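Local coordinates for protein metallo-beta-lactamase (Serratia marcescens, PDB 5AXO) that probably hydrolyses beta-lactam antibiotics as a zinc-dependent subclass B3 metallo-beta-lactamase, and is captured here with a ring-opened carbapenem bound at its metal centre, at residues V65-S70 against E133-G138; A96-T101 against G149-G154; S175-S180 against R250-T255. All blocks are in the same frame, centred on the assembly; numbering follows the deposited sequence. Where two conformers were deposited one is given.

Interaction 1 (V65-S70 against E133-G138); sequences VKYILS and ELVKLG. With NA (sodium ion), chain K.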
loop_
_atom_site.group_PDB
_atom_site.type_symbol
_atom_site.label_atom_id
_atom_site.label_comp_id
_atom_site.label_asym_id
_atom_site.label_seq_id
_atom_site.Cartn_x
_atom_site.Cartn_y
_atom_site.Cartn_z
ATOM N N VAL A 65 -8.473 -14.290 6.868
ATOM C CA VAL A 65 -8.185 -12.896 6.504
ATOM C C VAL A 65 -9.485 -12.113 6.641
ATOM O O VAL A 65 -10.456 -12.420 5.948
ATOM C CB VAL A 65 -7.645 -12.797 5.079
ATOM C CG1 VAL A 65 -7.453 -11.324 4.702
ATOM C CG2 VAL A 65 -6.316 -13.564 4.934
ATOM N N LYS A 66 -9.544 -11.209 7.610
ATOM C CA LYS A 66 -10.785 -10.511 7.969
ATOM C C LYS A 66 -10.954 -9.146 7.339
ATOM O O LYS A 66 -12.095 -8.703 7.121
ATOM C CB LYS A 66 -10.962 -10.436 9.492
ATOM C CG LYS A 66 -10.845 -11.794 10.151
ATOM C CD LYS A 66 -11.740 -12.863 9.595
ATOM C CE LYS A 66 -11.604 -14.149 10.392
ATOM N NZ LYS A 66 -12.430 -15.225 9.791
ATOM N N TYR A 67 -9.827 -8.477 7.078
ATOM C CA TYR A 67 -9.846 -7.157 6.445
ATOM C C TYR A 67 -8.818 -7.168 5.324
ATOM O O TYR A 67 -7.739 -7.743 5.466
ATOM C CB TYR A 67 -9.535 -6.025 7.419
ATOM C CG TYR A 67 -10.595 -5.742 8.450
ATOM C CD1 TYR A 67 -11.798 -5.196 8.075
ATOM C CD2 TYR A 67 -10.395 -6.025 9.775
ATOM C CE1 TYR A 67 -12.767 -4.893 9.008
ATOM C CE2 TYR A 67 -11.398 -5.815 10.701
ATOM C CZ TYR A 67 -12.546 -5.201 10.304
ATOM O OH TYR A 67 -13.546 -4.880 11.229
ATOM N N ILE A 68 -9.144 -6.453 4.252
ATOM C CA ILE A 68 -8.190 -6.080 3.197
ATOM C C ILE A 68 -8.151 -4.582 3.193
ATOM O O ILE A 68 -9.163 -3.937 2.919
ATOM C CB ILE A 68 -8.589 -6.592 1.829
ATOM C CG1 ILE A 68 -8.704 -8.128 1.872
ATOM C CG2 ILE A 68 -7.599 -6.143 0.751
ATOM C CD1 ILE A 68 -9.424 -8.724 0.704
ATOM N N LEU A 69 -6.973 -4.029 3.377
ATOM C CA LEU A 69 -6.753 -2.590 3.432
ATOM C C LEU A 69 -6.180 -2.138 2.089
ATOM O O LEU A 69 -5.240 -2.765 1.576
ATOM C CB LEU A 69 -5.775 -2.235 4.554
ATOM C CG LEU A 69 -6.089 -2.820 5.925
ATOM C CD1 LEU A 69 -5.062 -2.309 6.918
ATOM C CD2 LEU A 69 -7.512 -2.566 6.384
ATOM N N SER A 70 -6.722 -1.089 1.503
ATOM C CA SER A 70 -6.266 -0.605 0.213
ATOM C C SER A 70 -5.453 0.670 0.400
ATOM O O SER A 70 -5.938 1.602 1.073
ATOM C CB SER A 70 -7.481 -0.268 -0.653
ATOM O OG SER A 70 -7.108 0.338 -1.881
ATOM N N GLU A 133 -8.051 6.918 11.760
ATOM C CA GLU A 133 -8.903 5.839 12.289
ATOM C C GLU A 133 -8.142 4.542 12.549
ATOM O O GLU A 133 -7.256 4.163 11.762
ATOM C CB GLU A 133 -10.065 5.604 11.355
ATOM C CG GLU A 133 -11.045 4.531 11.775
ATOM C CD GLU A 133 -12.230 4.426 10.861
ATOM O OE1 GLU A 133 -12.594 5.443 10.223
ATOM O OE2 GLU A 133 -12.780 3.335 10.754
ATOM N N LEU A 134 -8.446 3.876 13.651
ATOM C CA LEU A 134 -7.900 2.550 13.954
ATOM C C LEU A 134 -8.748 1.411 13.489
ATOM O O LEU A 134 -9.981 1.428 13.681
ATOM C CB LEU A 134 -7.747 2.373 15.472
ATOM C CG LEU A 134 -6.543 3.026 16.074
ATOM C CD1 LEU A 134 -5.254 2.384 15.576
ATOM C CD2 LEU A 134 -6.554 4.520 15.800
ATOM N N VAL A 135 -8.119 0.435 12.838
ATOM C CA VAL A 135 -8.730 -0.816 12.427
ATOM C C VAL A 135 -8.227 -1.898 13.365
ATOM O O VAL A 135 -6.991 -2.018 13.555
ATOM C CB VAL A 135 -8.317 -1.129 10.986
ATOM C CG1 VAL A 135 -8.864 -2.488 10.559
ATOM C CG2 VAL A 135 -8.762 -0.002 10.067
ATOM N N LYS A 136 -9.139 -2.532 14.103
ATOM C CA LYS A 136 -8.797 -3.488 15.121
ATOM C C LYS A 136 -9.295 -4.871 14.757
ATOM O O LYS A 136 -10.407 -5.047 14.270
ATOM C CB LYS A 136 -9.377 -3.078 16.469
ATOM C CG LYS A 136 -8.782 -1.790 17.020
ATOM C CD LYS A 136 -9.527 -1.341 18.277
ATOM C CE LYS A 136 -8.626 -0.494 19.163
ATOM N NZ LYS A 136 -9.390 0.225 20.220
ATOM N N LEU A 137 -8.459 -5.862 15.013
ATOM C CA LEU A 137 -8.842 -7.255 14.870
ATOM C C LEU A 137 -8.067 -8.083 15.840
ATOM O O LEU A 137 -6.853 -8.171 15.752
ATOM C CB LEU A 137 -8.535 -7.704 13.444
ATOM C CG LEU A 137 -8.903 -9.132 13.158
ATOM C CD1 LEU A 137 -10.422 -9.271 13.184
ATOM C CD2 LEU A 137 -8.315 -9.571 11.826
ATOM N N GLY A 138 -8.742 -8.592 16.884
ATOM C CA GLY A 138 -8.023 -9.242 17.975
ATOM C C GLY A 138 -6.958 -8.313 18.475
ATOM O O GLY A 138 -7.246 -7.180 18.884
HETATM NA NA NA K . -7.452 3.850 0.382
HETATM O O HOH W 1 -8.037 2.975 -2.192
#
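Y67, K66 and L69 meet V135 and L137 at the interface between the two beta-sheets of the metallo-beta-lactamase alpha-beta/beta-alpha sandwich. Strand 65-69 is an interior strand of the seven-stranded sheet, whereas strand 134-137 is outermost in the five-stranded one. Their axes approach to 8.7 Å and run nearly antiparallel, a spacing that puts side chains rather than backbone bonds between them. The one aromatic interaction is a CH-pi contact: V135 CG1 stands over one face of the Y67 ring, 4.2 Å from its centroid and 20° off the normal, displaced toward the rim that carries CD2. That methyl lies anti to the V135 backbone N (chi1 176°), which brings it up to the phenol ring and also to L69 CD2, at 4.4 Å. Obliquely to the same ring lie K136 O, 3.8 Å from Y67 CE2, and the methyl L137 CD1. L137 grips the other end of the contact: its isopropyl fork meets the base of the K66 chain at about a right angle, with CD2 3.6 Å from K66 CB. The backbone departs from extended geometry at K66, with psi near -30°, which probably explains why K66 and Y67, though consecutive, both direct their CB atoms at the facing strand. K66 then bends away at chi2, so that NZ reaches S63 O instead of entering the interface. L93 of strand 91-95 extends the apolar layer by touching Y67, L69 and V135. The contact across the segments is therefore essentially dispersive: methyl groups, one aromatic face and an aliphatic lysine base join the sheets, and the lysine's charge is kept out of the apolar layer.

Interaction 2 (A96-T101 against G149-G154); sequences AANVDT and GHTEGG. With NA (sodium ion), chain L; ZN (zinc ion), chain B; NA (sodium ion), chain K; LMP ((2~{S},3~{R},4~{S})-2-[(2~{S},3~{R})-1,3-bis(oxidanyl)-1-oxidanylidene-butan-2-yl]-4-[(3~{S},5~{S})-5-(dimethylcarbamoy l)pyrrolidin-3-yl]sulfanyl-3-methyl-3,4-dihydro-2~{H}-pyrrole-5-carboxylic acid), chain R.
N98 and T151 share the straighter of two side-chain bonds: N98 ND2 donates to T151 OG1 over 2.9 Å at 171°, with the hydroxyl oxygen lying in the amide plane. The second bond runs from G153 N to N98 OD1, also 2.9 Å, but is bent to 136° and comes from above the carbonyl plane, 65° out of it. Each end of the amide has a further partner. OD1 binds a sodium ion at 2.8 Å together with T101 OG1, and ND2 donates to a water, 3.0 Å away, that sits on another sodium held by G153 O, S70 O and T71 O. Residues T151 to G154 form a type I turn, and the amide lies so close against it that N98 CG is 3.4 Å from G153 CA. Farther out, A97 CB rests against the aliphatic part of E152, 3.5 Å from CG, and the extended glutamate chain runs past this methyl. Beside the turn, H150 binds zinc through NE2 at 2.1 Å, with H72 and H74 as the other protein ligands of this ion, and T151 packs on H72. With both ends of the amide engaged, its flip state and rotation are well defined. N98 thus ties the turn that follows zinc ligand H150 to segment 96-101, consistent with a second-shell part in positioning the metal site.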
loop_
_atom_site.group_PDB
_atom_site.type_symbol
_atom_site.label_atom_id
_atom_site.label_comp_id
_atom_site.label_asym_id
_atom_site.label_seq_id
_atom_site.Cartn_x
_atom_site.Cartn_y
_atom_site.Cartn_z
ATOM N N ALA A 96 -12.174 7.422 1.857
ATOM C CA ALA A 96 -13.530 7.707 1.381
ATOM C C ALA A 96 -13.611 7.905 -0.116
ATOM O O ALA A 96 -14.536 7.449 -0.760
ATOM C CB ALA A 96 -14.080 8.933 2.100
ATOM N N ALA A 97 -12.717 8.743 -0.634
ATOM C CA ALA A 97 -12.817 9.113 -2.052
ATOM C C ALA A 97 -12.429 8.023 -3.034
ATOM O O ALA A 97 -12.635 8.161 -4.235
ATOM C CB ALA A 97 -12.014 10.359 -2.314
ATOM N N ASN A 98 -11.862 6.919 -2.537
ATOM C CA ASN A 98 -11.508 5.797 -3.392
ATOM C C ASN A 98 -12.522 4.653 -3.329
ATOM O O ASN A 98 -12.359 3.648 -4.038
ATOM C CB ASN A 98 -10.105 5.248 -3.103
ATOM C CG ASN A 98 -8.987 6.120 -3.656
ATOM O OD1 ASN A 98 -9.207 7.197 -4.249
ATOM N ND2 ASN A 98 -7.756 5.748 -3.342
ATOM N N VAL A 99 -13.455 4.747 -2.378
ATOM C CA VAL A 99 -14.428 3.670 -2.236
ATOM C C VAL A 99 -15.163 3.310 -3.552
ATOM O O VAL A 99 -15.258 2.142 -3.940
ATOM C CB VAL A 99 -15.425 3.967 -1.097
ATOM C CG1 VAL A 99 -16.614 3.009 -1.131
ATOM C CG2 VAL A 99 -14.751 3.912 0.268
ATOM N N ASP A 100 -15.669 4.322 -4.237
ATOM C CA ASP A 100 -16.419 4.078 -5.443
ATOM C C ASP A 100 -15.554 3.486 -6.570
ATOM O O ASP A 100 -15.971 2.584 -7.263
ATOM C CB ASP A 100 -17.091 5.373 -5.883
ATOM C CG ASP A 100 -18.112 5.141 -6.942
ATOM O OD1 ASP A 100 -19.011 4.330 -6.691
ATOM O OD2 ASP A 100 -17.977 5.704 -8.044
ATOM N N THR A 101 -14.271 3.874 -6.593
ATOM C CA THR A 101 -13.362 3.325 -7.567
ATOM C C THR A 101 -13.105 1.853 -7.284
ATOM O O THR A 101 -13.036 1.041 -8.203
ATOM C CB THR A 101 -12.015 4.066 -7.580
ATOM O OG1 THR A 101 -12.246 5.481 -7.709
ATOM C CG2 THR A 101 -11.143 3.571 -8.683
ATOM N N GLY A 149 -3.205 12.490 -3.188
ATOM C CA GLY A 149 -2.413 13.229 -4.161
ATOM C C GLY A 149 -2.246 12.426 -5.421
ATOM O O GLY A 149 -2.660 12.835 -6.490
ATOM N N HIS A 150 -1.735 11.194 -5.267
ATOM C CA HIS A 150 -1.682 10.247 -6.352
ATOM C C HIS A 150 -3.128 9.743 -6.656
ATOM O O HIS A 150 -3.468 9.524 -7.823
ATOM C CB HIS A 150 -0.710 9.097 -5.975
ATOM C CG HIS A 150 -0.557 8.023 -7.017
ATOM N ND1 HIS A 150 0.309 8.116 -8.088
ATOM C CD2 HIS A 150 -1.082 6.776 -7.086
ATOM C CE1 HIS A 150 0.347 6.959 -8.713
ATOM N NE2 HIS A 150 -0.597 6.182 -8.220
ATOM N N THR A 151 -3.948 9.632 -5.611
ATOM C CA THR A 151 -5.394 9.479 -5.741
ATOM C C THR A 151 -5.988 10.276 -4.572
ATOM O O THR A 151 -5.338 10.503 -3.546
ATOM C CB THR A 151 -5.865 8.019 -5.612
ATOM O OG1 THR A 151 -5.617 7.538 -4.288
ATOM C CG2 THR A 151 -5.289 7.133 -6.688
ATOM N N GLU A 152 -7.279 10.599 -4.672
ATOM C CA GLU A 152 -7.886 11.394 -3.609
ATOM C C GLU A 152 -8.047 10.588 -2.323
ATOM O O GLU A 152 -7.945 11.145 -1.213
ATOM C CB GLU A 152 -9.258 11.903 -4.032
ATOM C CG GLU A 152 -9.836 12.963 -3.118
ATOM C CD GLU A 152 -11.066 13.634 -3.716
ATOM O OE1 GLU A 152 -11.412 13.310 -4.881
ATOM O OE2 GLU A 152 -11.683 14.460 -2.985
ATOM N N GLY A 153 -8.288 9.264 -2.445
ATOM C CA GLY A 153 -8.556 8.441 -1.274
ATOM C C GLY A 153 -7.362 7.639 -0.795
ATOM O O GLY A 153 -7.543 6.691 -0.019
ATOM N N GLY A 154 -6.144 8.060 -1.128
ATOM C CA GLY A 154 -4.946 7.256 -0.769
ATOM C C GLY A 154 -4.778 7.180 0.729
ATOM O O GLY A 154 -4.963 8.197 1.422
HETATM NA NA NA L . -10.187 7.243 -6.893
HETATM ZN ZN ZN B . -1.261 4.224 -8.566
HETATM NA NA NA K . -7.452 3.850 0.382
HETATM C C1 LMP R . 3.663 4.305 -12.048
HETATM C C2 LMP R . 3.830 5.025 -10.695
HETATM C C3 LMP R . 3.026 4.129 -9.780
HETATM O O7A LMP R . 9.325 3.186 -12.005
HETATM C C6A LMP R . 8.676 2.237 -11.582
HETATM N N7A LMP R . 8.633 1.063 -12.211
HETATM C C9A LMP R . 8.112 -0.165 -11.612
HETATM C C8A LMP R . 9.165 0.861 -13.551
HETATM C C5A LMP R . 7.905 2.363 -10.296
HETATM C C2A LMP R . 6.476 2.818 -10.564
HETATM N N3A LMP R . 8.520 3.378 -9.406
HETATM C C4A LMP R . 7.433 4.039 -8.653
HETATM C C1A LMP R . 6.147 3.793 -9.447
HETATM S S21 LMP R . 5.534 5.292 -10.137
HETATM C C31 LMP R . 2.856 4.469 -8.365
HETATM O O31 LMP R . 3.614 5.355 -7.898
HETATM O O32 LMP R . 1.979 3.819 -7.599
HETATM N N4 LMP R . 2.458 3.149 -10.349
HETATM C C11 LMP R . 3.048 5.259 -13.093
HETATM C C5 LMP R . 2.858 3.007 -11.738
HETATM C C6 LMP R . 1.597 2.633 -12.546
HETATM C C61 LMP R . 0.421 3.638 -12.561
HETATM O O62 LMP R . 0.293 4.494 -11.417
HETATM C C62 LMP R . -0.935 2.947 -12.730
HETATM C C7 LMP R . 2.034 2.377 -13.958
HETATM O O71 LMP R . 1.272 2.497 -14.907
HETATM O O72 LMP R . 3.240 1.901 -14.152
HETATM O O HOH W 1 -8.037 2.975 -2.192
HETATM O O HOH W 2 -0.280 2.893 -9.316
HETATM O O HOH W 3 -8.350 6.258 -8.689
#

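Interaction 3 (S175-S180 against R250-T255); sequences SLTAVS and RKRLET. With NA (sodium ion), chain G; LMP ((2~{S},3~{R},4~{S})-2-[(2~{S},3~{R})-1,3-bis(oxidanyl)-1-oxidanylidene-butan-2-yl]-4-[(3~{S},5~{S})-5-(dimethylcarbamoy l)pyrrolidin-3-yl]sulfanyl-3-methyl-3,4-dihydro-2~{H}-pyrrole-5-carboxylic acid), chain R; SO4 (sulfate ion), chain N.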
loop_
_atom_site.group_PDB
_atom_site.type_symbol
_atom_site.label_atom_id
_atom_site.label_comp_id
_atom_site.label_asym_id
_atom_site.label_seq_id
_atom_site.Cartn_x
_atom_site.Cartn_y
_atom_site.Cartn_z
ATOM N N SER A 175 1.688 5.250 -2.482
ATOM C CA SER A 175 2.404 6.040 -3.486
ATOM C C SER A 175 2.126 7.527 -3.328
ATOM O O SER A 175 0.978 7.928 -3.190
ATOM C CB SER A 175 1.978 5.584 -4.873
ATOM O OG SER A 175 2.232 4.187 -5.058
ATOM N N LEU A 176 3.168 8.322 -3.454
ATOM C CA LEU A 176 3.114 9.779 -3.333
ATOM C C LEU A 176 3.512 10.445 -4.653
ATOM O O LEU A 176 4.043 11.554 -4.642
ATOM C CB LEU A 176 4.052 10.220 -2.215
ATOM C CG LEU A 176 3.818 9.600 -0.845
ATOM C CD1 LEU A 176 4.793 10.142 0.159
ATOM C CD2 LEU A 176 2.388 9.753 -0.369
ATOM N N THR A 177 3.347 9.745 -5.773
ATOM C CA THR A 177 3.926 10.169 -7.029
ATOM C C THR A 177 2.990 10.964 -7.912
ATOM O O THR A 177 1.854 10.584 -8.189
ATOM C CB THR A 177 4.374 8.926 -7.804
ATOM O OG1 THR A 177 3.256 8.054 -7.954
ATOM C CG2 THR A 177 5.494 8.247 -7.074
ATOM N N ALA A 178 3.526 12.081 -8.384
ATOM C CA ALA A 178 2.855 12.925 -9.369
ATOM C C ALA A 178 3.068 12.409 -10.781
ATOM O O ALA A 178 4.131 12.600 -11.366
ATOM C CB ALA A 178 3.380 14.351 -9.251
ATOM N N VAL A 179 2.129 11.608 -11.236
ATOM C CA VAL A 179 2.131 11.099 -12.608
ATOM C C VAL A 179 0.821 11.401 -13.263
ATOM O O VAL A 179 -0.193 11.443 -12.624
ATOM C CB VAL A 179 2.392 9.601 -12.640
ATOM C CG1 VAL A 179 3.790 9.333 -12.178
ATOM C CG2 VAL A 179 1.471 8.845 -11.766
ATOM N N SER A 180 0.833 11.587 -14.573
ATOM C CA SER A 180 -0.412 11.937 -15.239
ATOM C C SER A 180 -0.511 11.472 -16.657
ATOM O O SER A 180 0.476 11.112 -17.283
ATOM C CB SER A 180 -0.572 13.442 -15.199
ATOM O OG SER A 180 0.208 14.075 -16.202
ATOM N N ARG A 250 8.287 14.669 -3.128
ATOM C CA ARG A 250 8.472 16.091 -3.283
ATOM C C ARG A 250 9.302 16.396 -4.504
ATOM O O ARG A 250 8.976 17.285 -5.285
ATOM C CB ARG A 250 9.061 16.704 -2.025
ATOM C CG ARG A 250 9.086 18.219 -2.025
ATOM C CD ARG A 250 9.555 18.766 -0.704
ATOM N NE ARG A 250 8.530 18.639 0.331
ATOM C CZ ARG A 250 8.628 17.947 1.463
ATOM N NH1 ARG A 250 9.681 17.180 1.715
ATOM N NH2 ARG A 250 7.634 17.998 2.346
ATOM N N LYS A 251 10.444 15.702 -4.637
ATOM C CA LYS A 251 11.295 15.942 -5.807
ATOM C C LYS A 251 10.562 15.707 -7.143
ATOM O O LYS A 251 10.713 16.448 -8.117
ATOM C CB LYS A 251 12.597 15.133 -5.700
ATOM C CG LYS A 251 13.419 15.146 -7.005
ATOM C CD LYS A 251 14.792 14.483 -6.866
ATOM C CE LYS A 251 15.665 15.090 -5.781
ATOM N NZ LYS A 251 15.830 16.556 -5.915
ATOM N N ARG A 252 9.824 14.612 -7.215
ATOM C CA ARG A 252 9.092 14.311 -8.437
ATOM C C ARG A 252 8.052 15.409 -8.780
ATOM O O ARG A 252 7.945 15.839 -9.922
ATOM C CB ARG A 252 8.409 12.945 -8.344
ATOM C CG ARG A 252 7.692 12.530 -9.616
ATOM C CD ARG A 252 7.263 11.084 -9.538
ATOM N NE ARG A 252 6.792 10.620 -10.835
ATOM C CZ ARG A 252 6.786 9.345 -11.213
ATOM N NH1 ARG A 252 6.312 9.030 -12.406
ATOM N NH2 ARG A 252 7.179 8.412 -10.386
ATOM N N LEU A 253 7.347 15.887 -7.774
ATOM C CA LEU A 253 6.397 16.984 -7.985
ATOM C C LEU A 253 7.094 18.307 -8.366
ATOM O O LEU A 253 6.656 18.959 -9.333
ATOM C CB LEU A 253 5.534 17.163 -6.757
ATOM C CG LEU A 253 4.581 18.357 -6.883
ATOM C CD1 LEU A 253 3.553 18.176 -7.993
ATOM C CD2 LEU A 253 3.883 18.578 -5.548
ATOM N N GLU A 254 8.183 18.652 -7.701
ATOM C CA GLU A 254 8.867 19.885 -8.044
ATOM C C GLU A 254 9.466 19.804 -9.435
ATOM O O GLU A 254 9.418 20.752 -10.203
ATOM C CB GLU A 254 9.938 20.192 -7.011
ATOM C CG GLU A 254 9.336 20.600 -5.672
ATOM C CD GLU A 254 8.325 21.759 -5.779
ATOM O OE1 GLU A 254 8.532 22.707 -6.554
ATOM O OE2 GLU A 254 7.323 21.805 -5.036
ATOM N N THR A 255 10.009 18.659 -9.802
ATOM C CA THR A 255 10.547 18.492 -11.171
ATOM C C THR A 255 9.402 18.712 -12.140
ATOM O O THR A 255 9.566 19.318 -13.223
ATOM C CB THR A 255 11.179 17.093 -11.350
ATOM O OG1 THR A 255 12.373 16.997 -10.540
ATOM C CG2 THR A 255 11.585 16.875 -12.767
HETATM NA NA NA G . -0.689 10.894 -10.032
HETATM C C1 LMP R . 3.663 4.305 -12.048
HETATM C C2 LMP R . 3.830 5.025 -10.695
HETATM C C3 LMP R . 3.026 4.129 -9.780
HETATM O O7A LMP R . 9.325 3.186 -12.005
HETATM C C6A LMP R . 8.676 2.237 -11.582
HETATM N N7A LMP R . 8.633 1.063 -12.211
HETATM C C9A LMP R . 8.112 -0.165 -11.612
HETATM C C8A LMP R . 9.165 0.861 -13.551
HETATM C C5A LMP R . 7.905 2.363 -10.296
HETATM C C2A LMP R . 6.476 2.818 -10.564
HETATM N N3A LMP R . 8.520 3.378 -9.406
HETATM C C4A LMP R . 7.433 4.039 -8.653
HETATM C C1A LMP R . 6.147 3.793 -9.447
HETATM S S21 LMP R . 5.534 5.292 -10.137
HETATM C C31 LMP R . 2.856 4.469 -8.365
HETATM O O31 LMP R . 3.614 5.355 -7.898
HETATM O O32 LMP R . 1.979 3.819 -7.599
HETATM N N4 LMP R . 2.458 3.149 -10.349
HETATM C C11 LMP R . 3.048 5.259 -13.093
HETATM C C5 LMP R . 2.858 3.007 -11.738
HETATM C C6 LMP R . 1.597 2.633 -12.546
HETATM C C61 LMP R . 0.421 3.638 -12.561
HETATM O O62 LMP R . 0.293 4.494 -11.417
HETATM C C62 LMP R . -0.935 2.947 -12.730
HETATM C C7 LMP R . 2.034 2.377 -13.958
HETATM O O71 LMP R . 1.272 2.497 -14.907
HETATM O O72 LMP R . 3.240 1.901 -14.152
HETATM S S SO4 N . 10.151 8.422 -8.383
HETATM O O1 SO4 N . 10.557 9.806 -8.517
HETATM O O2 SO4 N . 8.714 8.313 -8.003
HETATM O O3 SO4 N . 10.391 7.866 -9.726
HETATM O O4 SO4 N . 10.970 7.808 -7.317
HETATM O O HOH W 4 -0.643 13.015 -8.447
HETATM O O HOH W 5 -2.745 8.970 -10.375
#
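T177 is where the loop 175-180 first meets R252 of the C-terminal helix, but the loop has already engaged the ligand two residues earlier. In one of two modelled conformers, S175 OG donates to carboxylate oxygen O32 of the ring-opened carbapenem at 2.6 Å, so this bond may be only partly occupied. T177 OG1 donates to the other oxygen, O31, at 2.7 Å; its chi1 of 56° sets the hydroxyl between backbone N and carbonyl carbon, and leaves CG2 3.7 Å from R252 NH2. T177 CB lies over one face of the guanidinium. The nearest CA pair is A178 and L253, 5.6 Å apart, and the A178 methyl CB meets L253 CD1 at 4.0 Å. Here the loop, which leaves strand 166-173 along the active-site groove of the metallo-beta-lactamase fold, is seated on helix 241-260, while L196 and F200 of helix 190-205 extend the apolar patch. A178 O also accepts a weak, bent bond from R252 NE (3.4 Å, 127°). R252 reaches it by an extended chain from CG to NE, and NH2 donates to a sulfate oxygen, O2, at 2.8 Å, in the guanidinium plane; the sulfate probably came from the crystallisation liquor. V179 is modelled against the guanidinium, but CG1 clashes with NH1 and the detail is doubtful; V179 O binds a sodium ion at 2.7 Å.

Interactions 2 and 3 meet directly at the zinc site: H150 ND1 lies 2.9 Å from T177 O, a probable hydrogen bond that probably helps orient a metal ligand from the loop which also holds the carboxylate on the ligand's pyrroline ring. Their centres are 17 Å apart, and both touch the ligand. Interaction 1 stands back in the sheet interface, its centre 18 Å from that of interaction 2, yet the two are joined by one sodium ion, bound by S70 O from one and G153 O from the other, and by a shared water. Interactions 1 and 3, 29 Å between centres, lie on opposite sides of the chain's centre, with segment 149-154 linking them through G153 and H150.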